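Spermidine N(1)-acetyltransferase (Thermoplasma acidophilum, PDB 3K9U) transfers an acetyl group from acetyl-CoA to polyamines such as spermidine, protecting the cell against polyamine toxicity. Local coordinates at residues I103-L108 / Y139-K144. Numbering follows the deposited sequence.
Sequences IGKTLL and YKNGFK. With ACO (acetyl coenzyme *a), chain G.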
loop_
_atom_site.group_PDB
_atom_site.type_symbol
_atom_site.label_atom_id
_atom_site.label_comp_id
_atom_site.label_asym_id
_atom_site.label_seq_id
_atom_site.Cartn_x
_atom_site.Cartn_y
_atom_site.Cartn_z
ATOM N N ILE A 103 8.569 6.047 5.300
ATOM C CA ILE A 103 9.908 5.691 4.786
ATOM C C ILE A 103 10.298 6.677 3.691
ATOM O O ILE A 103 11.448 7.067 3.558
ATOM C CB ILE A 103 9.954 4.247 4.260
ATOM C CG1 ILE A 103 9.586 3.259 5.399
ATOM C CG2 ILE A 103 11.338 3.945 3.680
ATOM C CD1 ILE A 103 9.225 1.828 4.961
ATOM N N GLY A 104 9.338 7.108 2.909
ATOM C CA GLY A 104 9.607 8.113 1.864
ATOM C C GLY A 104 9.961 9.450 2.474
ATOM O O GLY A 104 10.879 10.129 2.028
ATOM N N LYS A 105 9.208 9.840 3.490
ATOM C CA LYS A 105 9.507 11.035 4.230
ATOM C C LYS A 105 10.911 10.948 4.804
ATOM O O LYS A 105 11.624 11.945 4.827
ATOM C CB LYS A 105 8.504 11.215 5.354
ATOM C CG LYS A 105 8.509 12.594 6.043
ATOM C CD LYS A 105 7.298 12.654 7.017
ATOM C CE LYS A 105 6.953 14.058 7.508
ATOM N NZ LYS A 105 6.436 14.876 6.403
ATOM N N THR A 106 11.305 9.762 5.259
ATOM C CA THR A 106 12.620 9.578 5.846
ATOM C C THR A 106 13.717 9.752 4.820
ATOM O O THR A 106 14.703 10.413 5.088
ATOM C CB THR A 106 12.744 8.216 6.498
ATOM O OG1 THR A 106 11.694 8.086 7.452
ATOM C CG2 THR A 106 14.103 8.053 7.213
ATOM N N LEU A 107 13.519 9.192 3.630
ATOM C CA LEU A 107 14.455 9.393 2.534
ATOM C C LEU A 107 14.571 10.883 2.204
ATOM O O LEU A 107 15.674 11.420 2.148
ATOM C CB LEU A 107 14.042 8.588 1.283
ATOM C CG LEU A 107 14.467 7.125 1.297
ATOM C CD1 LEU A 107 13.700 6.295 0.256
ATOM C CD2 LEU A 107 15.943 7.001 1.081
ATOM N N LEU A 108 13.435 11.561 2.035
ATOM C CA LEU A 108 13.440 13.013 1.804
ATOM C C LEU A 108 14.143 13.791 2.904
ATOM O O LEU A 108 14.919 14.726 2.625
ATOM C CB LEU A 108 12.025 13.545 1.674
ATOM C CG LEU A 108 11.870 15.016 1.263
ATOM C CD1 LEU A 108 12.525 15.314 -0.122
ATOM C CD2 LEU A 108 10.384 15.379 1.253
ATOM N N TYR A 139 3.119 17.601 -1.829
ATOM C CA TYR A 139 2.440 18.776 -1.287
ATOM C C TYR A 139 2.340 18.696 0.223
ATOM O O TYR A 139 2.304 19.729 0.873
ATOM C CB TYR A 139 1.118 19.174 -2.003
ATOM C CG TYR A 139 -0.215 18.404 -1.768
ATOM C CD1 TYR A 139 -0.883 17.788 -2.850
ATOM C CD2 TYR A 139 -0.862 18.389 -0.521
ATOM C CE1 TYR A 139 -2.130 17.111 -2.680
ATOM C CE2 TYR A 139 -2.122 17.718 -0.352
ATOM C CZ TYR A 139 -2.725 17.066 -1.438
ATOM O OH TYR A 139 -3.950 16.414 -1.304
ATOM N N LYS A 140 2.345 17.479 0.774
ATOM C CA LYS A 140 2.326 17.297 2.223
ATOM C C LYS A 140 3.729 17.437 2.834
ATOM O O LYS A 140 3.873 17.439 4.034
ATOM C CB LYS A 140 1.722 15.942 2.576
ATOM C CG LYS A 140 0.183 15.917 2.449
ATOM C CD LYS A 140 -0.325 14.502 2.186
ATOM C CE LYS A 140 -1.790 14.537 1.669
ATOM N NZ LYS A 140 -2.382 13.145 1.462
ATOM N N ASN A 141 4.757 17.538 2.004
ATOM C CA ASN A 141 6.104 17.778 2.472
ATOM C C ASN A 141 6.662 19.119 2.001
ATOM O O ASN A 141 7.876 19.270 1.819
ATOM C CB ASN A 141 6.987 16.610 2.060
ATOM C CG ASN A 141 6.766 15.420 2.934
ATOM O OD1 ASN A 141 7.291 15.363 4.035
ATOM N ND2 ASN A 141 5.910 14.503 2.501
ATOM N N GLY A 142 5.768 20.093 1.819
ATOM C CA GLY A 142 6.155 21.488 1.580
ATOM C C GLY A 142 6.408 21.887 0.122
ATOM O O GLY A 142 6.777 23.026 -0.132
ATOM N N PHE A 143 6.224 20.982 -0.840
ATOM C CA PHE A 143 6.402 21.340 -2.250
ATOM C C PHE A 143 5.142 22.019 -2.780
ATOM O O PHE A 143 4.013 21.618 -2.428
ATOM C CB PHE A 143 6.748 20.122 -3.117
ATOM C CG PHE A 143 8.167 19.636 -2.945
ATOM C CD1 PHE A 143 8.499 18.768 -1.900
ATOM C CD2 PHE A 143 9.178 20.030 -3.836
ATOM C CE1 PHE A 143 9.811 18.311 -1.734
ATOM C CE2 PHE A 143 10.486 19.558 -3.680
ATOM C CZ PHE A 143 10.799 18.715 -2.618
ATOM N N LYS A 144 5.364 23.021 -3.633
ATOM C CA LYS A 144 4.315 23.808 -4.298
ATOM C C LYS A 144 4.437 23.682 -5.804
ATOM O O LYS A 144 5.558 23.569 -6.312
ATOM C CB LYS A 144 4.468 25.255 -3.956
ATOM C CG LYS A 144 4.628 25.523 -2.495
ATOM C CD LYS A 144 3.353 25.224 -1.744
ATOM C CE LYS A 144 3.428 25.840 -0.348
ATOM N NZ LYS A 144 3.882 27.281 -0.421
HETATM N N1A ACO G . -1.817 5.033 -1.401
HETATM C C2A ACO G . -2.225 6.316 -1.552
HETATM N N3A ACO G . -1.497 7.362 -1.119
HETATM C C4A ACO G . -0.294 7.190 -0.542
HETATM C C5A ACO G . 0.178 5.818 -0.370
HETATM C C6A ACO G . -0.661 4.710 -0.855
HETATM N N6A ACO G . -0.289 3.413 -0.721
HETATM N N7A ACO G . 1.357 5.896 0.219
HETATM C C8A ACO G . 1.617 7.197 0.424
HETATM N N9A ACO G . 0.645 7.990 -0.050
HETATM C C1B ACO G . 0.652 9.484 0.063
HETATM C C2B ACO G . -0.580 10.077 0.751
HETATM O O2B ACO G . -0.821 11.444 0.327
HETATM C C3B ACO G . -0.225 10.070 2.209
HETATM O O3B ACO G . -0.973 11.057 2.944
HETATM P P3B ACO G . -2.339 10.548 3.682
HETATM O O7A ACO G . -1.811 9.866 4.879
HETATM O O8A ACO G . -2.999 9.627 2.663
HETATM O O9A ACO G . -3.039 11.880 3.894
HETATM C C4B ACO G . 1.282 10.250 2.213
HETATM O O4B ACO G . 1.735 9.906 0.896
HETATM C C5B ACO G . 1.996 9.386 3.230
HETATM O O5B ACO G . 3.313 9.881 3.512
HETATM P P1A ACO G . 4.564 8.878 3.669
HETATM O O1A ACO G . 4.171 7.674 4.513
HETATM O O2A ACO G . 5.787 9.661 4.065
HETATM O O3A ACO G . 4.704 8.419 2.116
HETATM P P2A ACO G . 5.618 7.162 1.640
HETATM O O4A ACO G . 4.665 6.164 1.025
HETATM O O5A ACO G . 6.591 6.750 2.739
HETATM O O6A ACO G . 6.486 7.806 0.476
HETATM C CBP ACO G . 6.220 7.910 -1.893
HETATM C CCP ACO G . 5.888 8.569 -0.566
HETATM C CDP ACO G . 5.663 8.747 -3.027
HETATM C CEP ACO G . 7.742 7.885 -2.006
HETATM C CAP ACO G . 5.670 6.465 -1.940
HETATM O OAP ACO G . 4.261 6.422 -1.681
HETATM C C9P ACO G . 5.938 5.761 -3.241
HETATM O O9P ACO G . 7.026 5.249 -3.432
HETATM N N8P ACO G . 4.967 5.767 -4.122
HETATM C C7P ACO G . 5.072 5.211 -5.452
HETATM C C6P ACO G . 6.147 5.837 -6.328
HETATM C C5P ACO G . 6.008 7.329 -6.543
HETATM O O5P ACO G . 4.933 7.861 -6.780
HETATM N N4P ACO G . 7.145 8.029 -6.510
HETATM C C3P ACO G . 7.187 9.455 -6.827
HETATM C C2P ACO G . 7.478 9.647 -8.308
HETATM S S1P ACO G . 7.822 11.332 -8.715
HETATM C C ACO G . 9.511 11.431 -8.667
HETATM O O ACO G . 10.151 10.400 -8.503
HETATM C CH3 ACO G . 10.221 12.758 -8.857
#
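The F143 ring turns an edge to L108: methyl CD2 lies near the ring plane, 4.2 Å from CE1. Another ring, that of Y138, the probable proton donor, meets F143 edge-to-face, and C123 and L125 of strand 122-128 also touch it. L108 CD2 also lies over one face of the N141 amide, 4.0 Å from CG, and K105 NZ comes from the other side. Leucine suits this place because its CD2 methyl is apolar and reaches both the ring edge and the asparagine. OD1 accepts a 2.6 Å hydrogen bond from K105 NZ, which stands 34° out of the carbonyl plane, and ND2 donates to the F137 carbonyl, so the amide is gripped at both ends. K105 leaves the helix with CG anti to its backbone N (chi1 -168°) and runs extended until a bend at chi4 (68°) brings the amine to OD1. Replacing K105 by an alanine would remove the amine and probably leave N141 OD1 without this donor, with the amide held mainly through ND2. One residue before K105, G104 N donates to ACO O5A at 2.8 Å; a side chain at G104 would run into O6A, a good reason for a glycine. K140's extended chain lets NZ donate to O9A of the 3'-phosphate (2.8 Å) and to ribose oxygens O2B and O3B. The helix start binds the pyrophosphate through backbone N-H groups, as is characteristic of GNAT enzymes, and K105-N141 ties it to the type I turn Y139-G142.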